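Local coordinates for HigA antitoxin (Streptococcus pneumoniae TIGR4, PDB 6AF4), which probably binds DNA through a helix-turn-helix domain of the Cro/C1 (XRE) type, as the antitoxin of a HigBA toxin-antitoxin pair, at residues 50-61 and 77-85. Sequence-based numbering, arbitrary orientation.
Sequences LEEMSGVSQPVI and LKVLASLGK
Where L50 and S54 lean on helix 73-82, the L50 carbonyl is engaged from both faces of its plane: S54 N reaches L50 O from one, S54 OG from the other, the hydroxyl bond spanning 2.7 Å with its donor tilted 29° from the plane. Both residues lie on the first helix (47-54) of a helix-turn-helix, S54 at its end, and helix 73-82 packs steeply against it, the axes of 50-54 and 77-82 passing 9.1 Å apart at 104°. The S54 hydroxyl sits between its own N and carbonyl carbon (chi1 62°), from where it also accepts a bond from V56 N, an ST turn across G55, whose phi is positive, on the way to helix 58-65, probably the DNA-recognition helix. No hydrogen bond crosses between the segments; they are joined by van der Waals contacts, mostly between apolar side chains. V79 CG1 bridges the two helices of the motif, meeting I61 CD1 at 3.6 Å and L50 CD2 at 3.8 Å, while CG2 faces the same I61 methyl and, more distantly, V56 CG2. Crossing L50 at about a right angle, L83 puts CD1 beside L50 CD1 at 3.5 Å. L36 of helix 20-40 touches L50, I61 and V79, tying this apolar centre to the long helix. Farther out, K78 runs fully extended beyond CG, laying CD alongside V56 CG2 and S54 O, 3.9 Å from each; its side chain also packs on E25 of the second subunit. S82 OG bonds back to K78 O within its own helix and also lies 3.3 Å from S54 CB. Past it, a Schellman motif at G84 follows, G84 N bonding weakly to A81 O and K85 N to L80 O at 2.9 Å.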
# COMPACT_ATOMS: atom_id res chain seq x y z
N LEU H 50 7.58 -6.91 17.41
CA LEU H 50 6.74 -6.18 16.47
C LEU H 50 5.40 -6.88 16.27
O LEU H 50 4.38 -6.24 15.99
CB LEU H 50 7.47 -6.02 15.14
CG LEU H 50 6.74 -5.27 14.03
CD1 LEU H 50 6.18 -3.97 14.57
CD2 LEU H 50 7.69 -5.00 12.88
N GLU H 51 5.41 -8.21 16.41
CA GLU H 51 4.20 -9.00 16.26
C GLU H 51 3.11 -8.56 17.23
O GLU H 51 1.97 -8.32 16.83
CB GLU H 51 4.49 -10.49 16.46
CG GLU H 51 3.22 -11.34 16.56
CD GLU H 51 3.50 -12.83 16.71
OE1 GLU H 51 4.33 -13.20 17.57
OE2 GLU H 51 2.88 -13.62 15.97
N GLU H 52 3.46 -8.44 18.51
CA GLU H 52 2.48 -8.08 19.53
C GLU H 52 2.23 -6.57 19.59
O GLU H 52 1.20 -6.13 20.09
CB GLU H 52 2.92 -8.60 20.90
CG GLU H 52 4.06 -7.83 21.55
CD GLU H 52 4.86 -8.69 22.50
OE1 GLU H 52 4.36 -9.76 22.89
OE2 GLU H 52 5.99 -8.29 22.87
N MET H 53 3.17 -5.78 19.09
CA MET H 53 2.97 -4.33 19.01
C MET H 53 1.90 -4.01 17.96
O MET H 53 1.01 -3.20 18.20
CB MET H 53 4.27 -3.60 18.67
CG MET H 53 5.28 -3.51 19.81
SD MET H 53 6.79 -2.64 19.32
CE MET H 53 6.22 -0.94 19.28
N SER H 54 2.02 -4.64 16.80
CA SER H 54 1.15 -4.34 15.66
C SER H 54 -0.10 -5.22 15.56
O SER H 54 -1.01 -4.93 14.79
CB SER H 54 1.94 -4.47 14.37
OG SER H 54 2.42 -5.79 14.20
N GLY H 55 -0.14 -6.30 16.34
CA GLY H 55 -1.23 -7.26 16.23
C GLY H 55 -1.13 -8.14 15.00
O GLY H 55 -1.92 -9.07 14.82
N VAL H 56 -0.16 -7.85 14.14
CA VAL H 56 0.09 -8.64 12.94
C VAL H 56 1.01 -9.82 13.29
O VAL H 56 1.97 -9.65 14.04
CB VAL H 56 0.73 -7.79 11.82
CG1 VAL H 56 1.10 -8.65 10.62
CG2 VAL H 56 -0.20 -6.66 11.42
N SER H 57 0.72 -11.00 12.75
CA SER H 57 1.46 -12.19 13.15
C SER H 57 2.86 -12.23 12.55
O SER H 57 3.22 -11.41 11.71
CB SER H 57 0.69 -13.45 12.75
OG SER H 57 0.51 -13.51 11.35
N GLN H 58 3.65 -13.21 12.99
CA GLN H 58 5.03 -13.35 12.55
C GLN H 58 5.21 -13.85 11.10
O GLN H 58 6.06 -13.34 10.38
CB GLN H 58 5.81 -14.26 13.51
CG GLN H 58 7.31 -14.06 13.44
CD GLN H 58 8.01 -14.32 14.76
OE1 GLN H 58 7.58 -13.82 15.80
NE2 GLN H 58 9.09 -15.09 14.72
N PRO H 59 4.44 -14.87 10.68
CA PRO H 59 4.62 -15.26 9.27
C PRO H 59 4.22 -14.15 8.30
O PRO H 59 4.82 -14.03 7.23
CB PRO H 59 3.69 -16.47 9.12
CG PRO H 59 3.59 -17.03 10.50
CD PRO H 59 3.59 -15.84 11.40
N VAL H 60 3.21 -13.36 8.66
CA VAL H 60 2.73 -12.29 7.80
C VAL H 60 3.75 -11.16 7.68
O VAL H 60 3.97 -10.63 6.59
CB VAL H 60 1.38 -11.73 8.31
CG1 VAL H 60 0.96 -10.50 7.52
CG2 VAL H 60 0.30 -12.80 8.24
N ILE H 61 4.38 -10.79 8.79
CA ILE H 61 5.41 -9.75 8.75
C ILE H 61 6.67 -10.27 8.05
O ILE H 61 7.37 -9.51 7.38
CB ILE H 61 5.76 -9.24 10.18
CG1 ILE H 61 6.86 -8.18 10.13
CG2 ILE H 61 6.19 -10.36 11.08
CD1 ILE H 61 6.46 -6.92 9.41
N LEU H 77 0.12 -0.67 6.89
CA LEU H 77 -0.18 0.50 7.71
C LEU H 77 -0.08 0.18 9.20
O LEU H 77 0.33 1.02 10.00
CB LEU H 77 -1.58 1.03 7.39
CG LEU H 77 -1.76 1.71 6.02
CD1 LEU H 77 -3.24 1.87 5.69
CD2 LEU H 77 -1.05 3.05 5.99
N LYS H 78 -0.45 -1.05 9.58
CA LYS H 78 -0.36 -1.50 10.96
C LYS H 78 1.10 -1.61 11.41
O LYS H 78 1.48 -1.09 12.46
CB LYS H 78 -1.06 -2.85 11.15
CG LYS H 78 -2.57 -2.78 11.22
CD LYS H 78 -3.15 -4.12 11.64
CE LYS H 78 -4.66 -4.17 11.45
NZ LYS H 78 -5.22 -5.49 11.86
N VAL H 79 1.90 -2.32 10.62
CA VAL H 79 3.31 -2.52 10.93
C VAL H 79 4.06 -1.19 10.98
O VAL H 79 4.85 -0.96 11.89
CB VAL H 79 3.98 -3.46 9.91
CG1 VAL H 79 5.48 -3.52 10.15
CG2 VAL H 79 3.36 -4.85 9.98
N LEU H 80 3.79 -0.32 10.02
CA LEU H 80 4.44 0.99 9.96
C LEU H 80 4.06 1.86 11.16
O LEU H 80 4.90 2.60 11.68
CB LEU H 80 4.08 1.71 8.66
CG LEU H 80 4.73 1.19 7.38
CD1 LEU H 80 4.24 1.99 6.17
CD2 LEU H 80 6.24 1.24 7.48
N ALA H 81 2.81 1.77 11.60
CA ALA H 81 2.31 2.58 12.71
C ALA H 81 3.07 2.30 13.99
O ALA H 81 3.36 3.21 14.77
CB ALA H 81 0.83 2.34 12.91
N SER H 82 3.40 1.03 14.21
CA SER H 82 4.18 0.62 15.38
C SER H 82 5.58 1.23 15.34
O SER H 82 6.20 1.47 16.38
CB SER H 82 4.29 -0.90 15.45
OG SER H 82 3.02 -1.51 15.31
N LEU H 83 6.06 1.49 14.12
CA LEU H 83 7.42 1.99 13.92
C LEU H 83 7.45 3.51 13.78
O LEU H 83 8.52 4.10 13.62
CB LEU H 83 8.05 1.34 12.68
CG LEU H 83 8.72 -0.03 12.83
CD1 LEU H 83 7.78 -1.05 13.43
CD2 LEU H 83 9.23 -0.51 11.49
N GLY H 84 6.28 4.14 13.84
CA GLY H 84 6.20 5.58 13.79
C GLY H 84 6.07 6.15 12.39
O GLY H 84 6.20 7.36 12.19
N LYS H 85 5.82 5.29 11.41
CA LYS H 85 5.59 5.75 10.04
C LYS H 85 4.22 5.32 9.53
O LYS H 85 3.49 4.59 10.21
CB LYS H 85 6.68 5.22 9.10
CG LYS H 85 7.96 6.04 9.10
CD LYS H 85 8.92 5.57 10.17
CE LYS H 85 10.24 6.32 10.07
NZ LYS H 85 11.29 5.71 10.94